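Nucleoporin nup120 (Schizosaccharomyces pombe, PDB 4GQ2) serves as a structural component of the nuclear pore complex, in which nucleoporins can also dock transiently associated transport factors. Local coordinates at residues Leu74-Ile78 and Gly115-Ser119; Arg82-Phe87 and Asn102-Pro108; Asp125-Ile129 and Tyr140-Lys145. All coordinates share one frame; numbering follows the deposited sequence.

Contact 1. Residues Leu74-Ile78 and Gly115-Ser119; sequences LRWSI and GVAFS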
# COMPACT_ATOMS: atom_id res chain seq x y z
N LEU A 74 8.48 -16.53 -19.96
CA LEU A 74 7.14 -16.97 -19.62
C LEU A 74 7.13 -18.00 -18.51
O LEU A 74 7.90 -18.96 -18.53
CB LEU A 74 6.43 -17.53 -20.85
CG LEU A 74 6.30 -16.58 -22.05
CD1 LEU A 74 5.69 -17.32 -23.24
CD2 LEU A 74 5.48 -15.34 -21.70
N ARG A 75 6.25 -17.80 -17.54
CA ARG A 75 6.12 -18.73 -16.44
C ARG A 75 4.83 -19.53 -16.57
O ARG A 75 3.73 -18.98 -16.56
CB ARG A 75 6.20 -17.99 -15.11
CG ARG A 75 5.55 -18.69 -13.93
CD ARG A 75 6.30 -19.92 -13.47
NE ARG A 75 5.44 -20.68 -12.56
CZ ARG A 75 5.57 -20.68 -11.24
NH1 ARG A 75 6.54 -20.00 -10.65
NH2 ARG A 75 4.70 -21.38 -10.50
N TRP A 76 4.99 -20.85 -16.69
CA TRP A 76 3.87 -21.77 -16.80
C TRP A 76 3.68 -22.51 -15.52
O TRP A 76 4.64 -22.78 -14.80
CB TRP A 76 4.06 -22.75 -17.94
CG TRP A 76 5.30 -23.62 -17.84
CD1 TRP A 76 6.57 -23.33 -18.30
CD2 TRP A 76 5.41 -24.96 -17.24
NE1 TRP A 76 7.44 -24.36 -18.04
CE2 TRP A 76 6.81 -25.37 -17.41
CE3 TRP A 76 4.52 -25.83 -16.62
CZ2 TRP A 76 7.29 -26.60 -16.95
CZ3 TRP A 76 5.01 -27.07 -16.16
CH2 TRP A 76 6.36 -27.44 -16.32
N SER A 77 2.43 -22.83 -15.22
CA SER A 77 2.10 -23.64 -14.06
C SER A 77 0.95 -24.55 -14.45
O SER A 77 0.15 -24.21 -15.33
CB SER A 77 1.71 -22.74 -12.88
OG SER A 77 2.71 -21.76 -12.61
N ILE A 78 0.88 -25.72 -13.82
CA ILE A 78 -0.22 -26.65 -14.07
C ILE A 78 -0.90 -27.09 -12.77
O ILE A 78 -0.24 -27.31 -11.76
CB ILE A 78 0.21 -27.88 -14.92
CG1 ILE A 78 1.38 -28.64 -14.26
CG2 ILE A 78 0.54 -27.45 -16.34
CD1 ILE A 78 1.79 -29.89 -15.01
N GLY A 115 5.14 -32.70 -18.30
CA GLY A 115 4.37 -32.78 -19.53
C GLY A 115 4.20 -31.48 -20.29
O GLY A 115 3.31 -31.37 -21.13
N VAL A 116 5.07 -30.50 -20.03
CA VAL A 116 5.03 -29.22 -20.73
C VAL A 116 6.42 -28.90 -21.28
O VAL A 116 7.40 -28.91 -20.54
CB VAL A 116 4.55 -28.06 -19.81
CG1 VAL A 116 4.47 -26.76 -20.58
CG2 VAL A 116 3.20 -28.38 -19.17
N ALA A 117 6.49 -28.63 -22.57
CA ALA A 117 7.76 -28.34 -23.22
C ALA A 117 7.57 -27.19 -24.20
O ALA A 117 6.54 -27.08 -24.86
CB ALA A 117 8.28 -29.58 -23.94
N PHE A 118 8.58 -26.33 -24.28
CA PHE A 118 8.51 -25.12 -25.09
C PHE A 118 9.52 -25.14 -26.23
O PHE A 118 10.58 -25.76 -26.14
CB PHE A 118 8.81 -23.91 -24.21
CG PHE A 118 7.64 -23.44 -23.39
CD1 PHE A 118 7.20 -24.17 -22.29
CD2 PHE A 118 6.99 -22.25 -23.69
CE1 PHE A 118 6.13 -23.73 -21.53
CE2 PHE A 118 5.92 -21.80 -22.93
CZ PHE A 118 5.49 -22.54 -21.85
N SER A 119 9.17 -24.46 -27.32
CA SER A 119 10.10 -24.22 -28.42
C SER A 119 9.75 -22.90 -29.12
O SER A 119 8.60 -22.46 -29.10
CB SER A 119 10.07 -25.38 -29.42
OG SER A 119 11.20 -25.31 -30.28

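Contact 2. Residues Arg82-Phe87 and Asn102-Pro108; sequences RTLTIF and NVKIHFP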
# COMPACT_ATOMS: atom_id res chain seq x y z
N ARG A 82 -7.28 -29.17 -14.14
CA ARG A 82 -7.10 -29.36 -15.59
C ARG A 82 -6.80 -28.05 -16.31
O ARG A 82 -7.36 -27.78 -17.38
CB ARG A 82 -8.31 -30.06 -16.22
CG ARG A 82 -8.65 -31.42 -15.62
CD ARG A 82 -9.89 -32.01 -16.27
NE ARG A 82 -10.71 -32.71 -15.28
CZ ARG A 82 -11.63 -33.63 -15.57
NH1 ARG A 82 -11.87 -33.99 -16.83
NH2 ARG A 82 -12.32 -34.20 -14.59
N THR A 83 -5.92 -27.25 -15.73
CA THR A 83 -5.52 -25.98 -16.34
C THR A 83 -4.01 -25.85 -16.48
O THR A 83 -3.25 -26.48 -15.73
CB THR A 83 -6.04 -24.77 -15.53
OG1 THR A 83 -5.47 -24.80 -14.22
CG2 THR A 83 -7.58 -24.76 -15.44
N LEU A 84 -3.60 -25.03 -17.45
CA LEU A 84 -2.23 -24.54 -17.56
C LEU A 84 -2.30 -23.02 -17.70
O LEU A 84 -2.95 -22.50 -18.60
CB LEU A 84 -1.53 -25.19 -18.76
CG LEU A 84 -0.37 -24.59 -19.59
CD1 LEU A 84 0.74 -23.94 -18.78
CD2 LEU A 84 0.21 -25.67 -20.48
N THR A 85 -1.65 -22.31 -16.77
CA THR A 85 -1.63 -20.85 -16.80
C THR A 85 -0.27 -20.35 -17.24
O THR A 85 0.75 -20.95 -16.92
CB THR A 85 -1.95 -20.24 -15.43
OG1 THR A 85 -0.89 -20.55 -14.52
CG2 THR A 85 -3.28 -20.75 -14.89
N ILE A 86 -0.27 -19.24 -17.99
CA ILE A 86 0.97 -18.62 -18.44
C ILE A 86 1.01 -17.15 -18.07
O ILE A 86 0.13 -16.38 -18.45
CB ILE A 86 1.17 -18.76 -19.97
CG1 ILE A 86 1.03 -20.22 -20.40
CG2 ILE A 86 2.52 -18.19 -20.39
CD1 ILE A 86 0.68 -20.40 -21.86
N PHE A 87 2.05 -16.77 -17.33
CA PHE A 87 2.30 -15.39 -16.94
C PHE A 87 3.60 -14.89 -17.56
O PHE A 87 4.63 -15.57 -17.51
CB PHE A 87 2.40 -15.29 -15.42
CG PHE A 87 1.08 -15.36 -14.70
CD1 PHE A 87 0.39 -16.57 -14.59
CD2 PHE A 87 0.54 -14.22 -14.10
CE1 PHE A 87 -0.83 -16.63 -13.90
CE2 PHE A 87 -0.67 -14.28 -13.42
CZ PHE A 87 -1.35 -15.49 -13.31
N ASN A 102 -2.81 -12.46 -18.54
CA ASN A 102 -2.25 -13.81 -18.56
C ASN A 102 -3.18 -14.71 -19.37
O ASN A 102 -4.26 -14.30 -19.80
CB ASN A 102 -2.03 -14.35 -17.14
CG ASN A 102 -3.33 -14.71 -16.44
OD1 ASN A 102 -4.31 -13.99 -16.51
ND2 ASN A 102 -3.33 -15.84 -15.76
N VAL A 103 -2.75 -15.95 -19.60
CA VAL A 103 -3.61 -16.90 -20.29
C VAL A 103 -3.84 -18.14 -19.44
O VAL A 103 -2.93 -18.60 -18.74
CB VAL A 103 -3.18 -17.20 -21.76
CG1 VAL A 103 -1.78 -16.70 -22.07
CG2 VAL A 103 -3.34 -18.68 -22.13
N LYS A 104 -5.07 -18.64 -19.48
CA LYS A 104 -5.44 -19.87 -18.80
C LYS A 104 -6.03 -20.84 -19.83
O LYS A 104 -7.04 -20.53 -20.47
CB LYS A 104 -6.43 -19.59 -17.67
CG LYS A 104 -7.04 -20.83 -17.04
CD LYS A 104 -8.00 -20.50 -15.91
CE LYS A 104 -7.29 -19.76 -14.78
NZ LYS A 104 -8.14 -19.67 -13.57
N ILE A 105 -5.38 -21.99 -19.96
CA ILE A 105 -5.74 -22.99 -20.95
C ILE A 105 -6.35 -24.18 -20.23
O ILE A 105 -5.74 -24.74 -19.32
CB ILE A 105 -4.50 -23.43 -21.76
CG1 ILE A 105 -3.92 -22.22 -22.50
CG2 ILE A 105 -4.85 -24.54 -22.74
CD1 ILE A 105 -2.52 -22.39 -23.04
N HIS A 106 -7.56 -24.55 -20.62
CA HIS A 106 -8.26 -25.69 -20.01
C HIS A 106 -8.11 -26.90 -20.87
O HIS A 106 -8.11 -26.81 -22.10
CB HIS A 106 -9.74 -25.40 -19.82
CG HIS A 106 -10.02 -24.16 -19.01
ND1 HIS A 106 -10.30 -24.21 -17.69
CD2 HIS A 106 -10.09 -22.82 -19.38
CE1 HIS A 106 -10.52 -22.96 -17.24
NE2 HIS A 106 -10.39 -22.11 -18.27
N PHE A 107 -7.99 -28.05 -20.20
CA PHE A 107 -7.79 -29.35 -20.83
C PHE A 107 -8.87 -30.31 -20.36
O PHE A 107 -9.44 -30.10 -19.28
CB PHE A 107 -6.42 -29.90 -20.45
CG PHE A 107 -5.27 -29.18 -21.09
CD1 PHE A 107 -4.75 -28.02 -20.51
CD2 PHE A 107 -4.70 -29.66 -22.26
CE1 PHE A 107 -3.69 -27.36 -21.10
CE2 PHE A 107 -3.63 -29.00 -22.86
CZ PHE A 107 -3.13 -27.84 -22.28
N PRO A 108 -9.17 -31.35 -21.16
CA PRO A 108 -10.16 -32.36 -20.77
C PRO A 108 -9.59 -33.34 -19.76
O PRO A 108 -10.34 -34.07 -19.10
CB PRO A 108 -10.47 -33.10 -22.09
CG PRO A 108 -9.76 -32.36 -23.17
CD PRO A 108 -8.64 -31.61 -22.51

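Contact 3. Residues Asp125-Ile129 and Tyr140-Lys145; sequences DTTII and YIRLSK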
# COMPACT_ATOMS: atom_id res chain seq x y z
N ASP A 125 8.13 -15.52 -35.61
CA ASP A 125 8.31 -15.00 -34.25
C ASP A 125 7.24 -15.49 -33.26
O ASP A 125 6.61 -14.69 -32.56
CB ASP A 125 8.35 -13.46 -34.29
CG ASP A 125 9.13 -12.87 -33.13
OD1 ASP A 125 10.38 -12.96 -33.13
OD2 ASP A 125 8.51 -12.29 -32.22
N THR A 126 7.05 -16.80 -33.20
CA THR A 126 6.03 -17.41 -32.35
C THR A 126 6.58 -18.50 -31.42
O THR A 126 7.51 -19.23 -31.78
CB THR A 126 4.82 -17.95 -33.16
OG1 THR A 126 4.06 -18.86 -32.36
CG2 THR A 126 5.27 -18.66 -34.43
N THR A 127 6.01 -18.58 -30.22
CA THR A 127 6.40 -19.57 -29.23
C THR A 127 5.41 -20.74 -29.25
O THR A 127 4.20 -20.54 -29.37
CB THR A 127 6.48 -18.96 -27.81
OG1 THR A 127 7.36 -17.83 -27.82
CG2 THR A 127 7.02 -19.98 -26.81
N ILE A 128 5.95 -21.95 -29.13
CA ILE A 128 5.18 -23.19 -29.19
C ILE A 128 5.19 -23.89 -27.83
O ILE A 128 6.21 -23.92 -27.14
CB ILE A 128 5.77 -24.12 -30.29
CG1 ILE A 128 5.10 -23.84 -31.64
CG2 ILE A 128 5.62 -25.59 -29.94
CD1 ILE A 128 5.67 -22.66 -32.40
N ILE A 129 4.04 -24.43 -27.43
CA ILE A 129 3.98 -25.32 -26.27
C ILE A 129 3.52 -26.73 -26.67
O ILE A 129 2.47 -26.90 -27.29
CB ILE A 129 3.05 -24.81 -25.16
CG1 ILE A 129 3.38 -23.37 -24.80
CG2 ILE A 129 3.14 -25.70 -23.92
CD1 ILE A 129 2.25 -22.67 -24.08
N TYR A 140 -0.38 -29.30 -29.41
CA TYR A 140 0.61 -28.43 -30.03
C TYR A 140 0.03 -27.01 -30.09
O TYR A 140 -0.76 -26.69 -30.99
CB TYR A 140 0.97 -28.96 -31.42
CG TYR A 140 2.03 -28.17 -32.15
CD1 TYR A 140 3.39 -28.41 -31.93
CD2 TYR A 140 1.68 -27.20 -33.08
CE1 TYR A 140 4.36 -27.70 -32.62
CE2 TYR A 140 2.65 -26.47 -33.76
CZ TYR A 140 3.98 -26.73 -33.53
OH TYR A 140 4.92 -25.99 -34.22
N ILE A 141 0.42 -26.19 -29.12
CA ILE A 141 -0.18 -24.87 -28.91
C ILE A 141 0.73 -23.73 -29.36
O ILE A 141 1.87 -23.61 -28.90
CB ILE A 141 -0.57 -24.65 -27.43
CG1 ILE A 141 -1.59 -25.71 -26.98
CG2 ILE A 141 -1.15 -23.26 -27.22
CD1 ILE A 141 -1.65 -25.89 -25.47
N ARG A 142 0.22 -22.92 -30.28
CA ARG A 142 0.94 -21.73 -30.76
C ARG A 142 0.54 -20.49 -29.97
O ARG A 142 -0.64 -20.15 -29.90
CB ARG A 142 0.68 -21.50 -32.25
CG ARG A 142 1.56 -22.29 -33.20
CD ARG A 142 1.52 -21.64 -34.58
NE ARG A 142 1.83 -22.56 -35.68
CZ ARG A 142 0.97 -23.42 -36.21
NH1 ARG A 142 -0.27 -23.53 -35.74
NH2 ARG A 142 1.35 -24.19 -37.22
N LEU A 143 1.53 -19.83 -29.37
CA LEU A 143 1.27 -18.65 -28.55
C LEU A 143 1.33 -17.39 -29.38
O LEU A 143 2.28 -17.17 -30.14
CB LEU A 143 2.30 -18.54 -27.42
CG LEU A 143 2.25 -19.54 -26.26
CD1 LEU A 143 3.49 -19.38 -25.40
CD2 LEU A 143 0.98 -19.35 -25.44
N SER A 144 0.32 -16.55 -29.22
CA SER A 144 0.37 -15.20 -29.76
C SER A 144 0.72 -14.22 -28.64
O SER A 144 0.14 -14.27 -27.54
CB SER A 144 -0.97 -14.84 -30.41
OG SER A 144 -0.94 -13.51 -30.90
N LYS A 145 1.69 -13.35 -28.91
CA LYS A 145 2.04 -12.26 -28.00
C LYS A 145 0.84 -11.36 -27.69
O LYS A 145 0.73 -10.81 -26.59
CB LYS A 145 3.20 -11.43 -28.55
CG LYS A 145 4.54 -12.15 -28.51
CD LYS A 145 5.68 -11.26 -28.99
CE LYS A 145 7.00 -12.00 -28.92
NZ LYS A 145 8.16 -11.13 -29.27

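Contact 1. Residues Leu74-Ile78 and Gly115-Ser119
Trp76 meets Val116 and Phe118 across two facing strands, and the contact is made by side chains. The strand axes stay 9.2 Å apart, and no hydrogen bond crosses between the segments. Val116 lies over one face of the indole. Its CB sits 3.8 Å from the centroid of the Trp76 six-membered ring, 10° off the ring normal, a CH-pi contact. Val116 CG1 also rides above the indole, and CG2 touches Trp76 CZ3 at 3.7 Å. Phe118 takes the pyrrole end: CE1 comes to 3.3 Å from Trp76 CD1. These two rings are inclined by 29° and slid apart, so they hardly overlap. Trp76 holds CG between its backbone N and carbonyl carbon (chi1 59°), and this turns one side of the indole toward the other strand, where Val116 lies over the six-membered ring and Phe118 comes to the five-membered ring.

The strands belong to successive sheets of the beta-propeller domain, 73-79 in one and 115-121 in the next. The contact is therefore face-to-face packing between adjacent blades. Two aliphatic side chains of strand 74-78 add to this: Ile78 CG2 meets Val116 CG2 at 4.0 Å, and Leu74 CD1 approaches Phe118 CE2 at 4.5 Å.

Polar bonds lie on the other side of strand 74-78. Arg75 grips one atom side-on, with NE and NH2 each 2.9 Å from Ser77 OG. Its guanidinium also donates to the carbonyls of Tyr536 and Lys539, which hold its orientation.

Contact 2. Residues Arg82-Phe87 and Asn102-Pro108
Arg82 NH1 donates to Pro108 O at 2.7 Å, the shortest hydrogen bond between the two segments. The nitrogen stands above the carbonyl plane, and the N-H...O angle is a bent 140°. This bond closes the end of an antiparallel strand pair, 83-87 with 102-106, inside one sheet of the beta-propeller domain. The Arg82 chain is bent at chi3 (-142°), and CB and CD pass Phe107 O before NH1 reaches Pro108 O.

Next along the ladder, Phe107 N donates to Arg82 O. Leu84 and Ile105 then exchange two backbone bonds, and Ile86 and Val103 do the same. Between them, the carbonyls of Ile105 and Val103 also receive CA-H contacts from Thr83 and Thr85.

Leu84, Ile86, Val103 and Ile105 share one face. There Ile86 CD1 meets Ile105 CD1 at 3.9 Å, and Leu84 CB touches Phe107 CE1 at the same distance. Ile86 and Phe107 reach the next sheet, where they pack on Leu143 and Ile141. The other face carries Thr83, Thr85, Lys104 and His106. Thr83 CG2 lies 3.6 Å from His106 ND1, the two side chains running alongside each other. Thr83 OG1 bonds Asn81, while the His106 imidazole stacks on Trp26.

At the far end Asn102 CB sits over the Phe87 ring, 3.8 Å from its centroid and 5° off the normal.

Contact 3. Residues Asp125-Ile129 and Tyr140-Lys145
A beta hairpin, strands 126-133 and 138-143, forms the middle of a four-stranded propeller sheet, and here it pairs Ile129 with Ile141. Ile129 N donates to Ile141 O at 2.7 Å, and Ile141 N returns a bond to Ile129 O at 2.8 Å. Both donors lie in the plane of the carbonyl they meet. Leu143 N reaches Thr127 O at 2.8 Å, nearly head-on to that carbonyl.

Ile129 CD1 packs on Leu143 CD1, and Thr127 CG2 touches the same methyl. On the face that carries Ile128 and Arg142, the end of Tyr140, with CG anti to its backbone N (chi1 -178°), comes in across Ile128. Tyr140 CE1 meets Ile128 CG2 at 3.6 Å, and the hydroxyl bonds Thr181 O. A serine here would lack the ring, which would probably open a gap beside Ile128 and leave Thr181 O without its phenolic donor.

Lys145 NZ forms a salt bridge with Asp125 OD2 at 3.2 Å. Asp125 is poorly ordered, and the amine also pairs with Glu96.

Strand 115-121 borders the hairpin on one side and strand 160-163 on the other. Strand 83-88 of the preceding sheet packs against the hairpin on the Ile129 face, and Ser144 leads into helix 146-149.

The three contacts belong to two successive propeller sheets and the seam between them. Contact 2 lies within the first sheet, contact 3 within the second, and contact 1 joins the two. Centres of contacts 1 and 2 are about 10 Å apart. Strands 73-79 and 83-88 are neighbours, with Arg75 N 2.8 Å from Phe87 O, a probable hydrogen bond. Contacts 1 and 3, about 11 Å apart between centres, share a sheet in the same way: Ser119 O is 2.7 Å from Ile128 N. Contacts 2 and 3 meet by side chains, Ile86 CD1 lying 3.5 Å from Ile129 CD1. Leu74 CD1 touches Leu143 CD1 at 3.7 Å, extending this apolar seam.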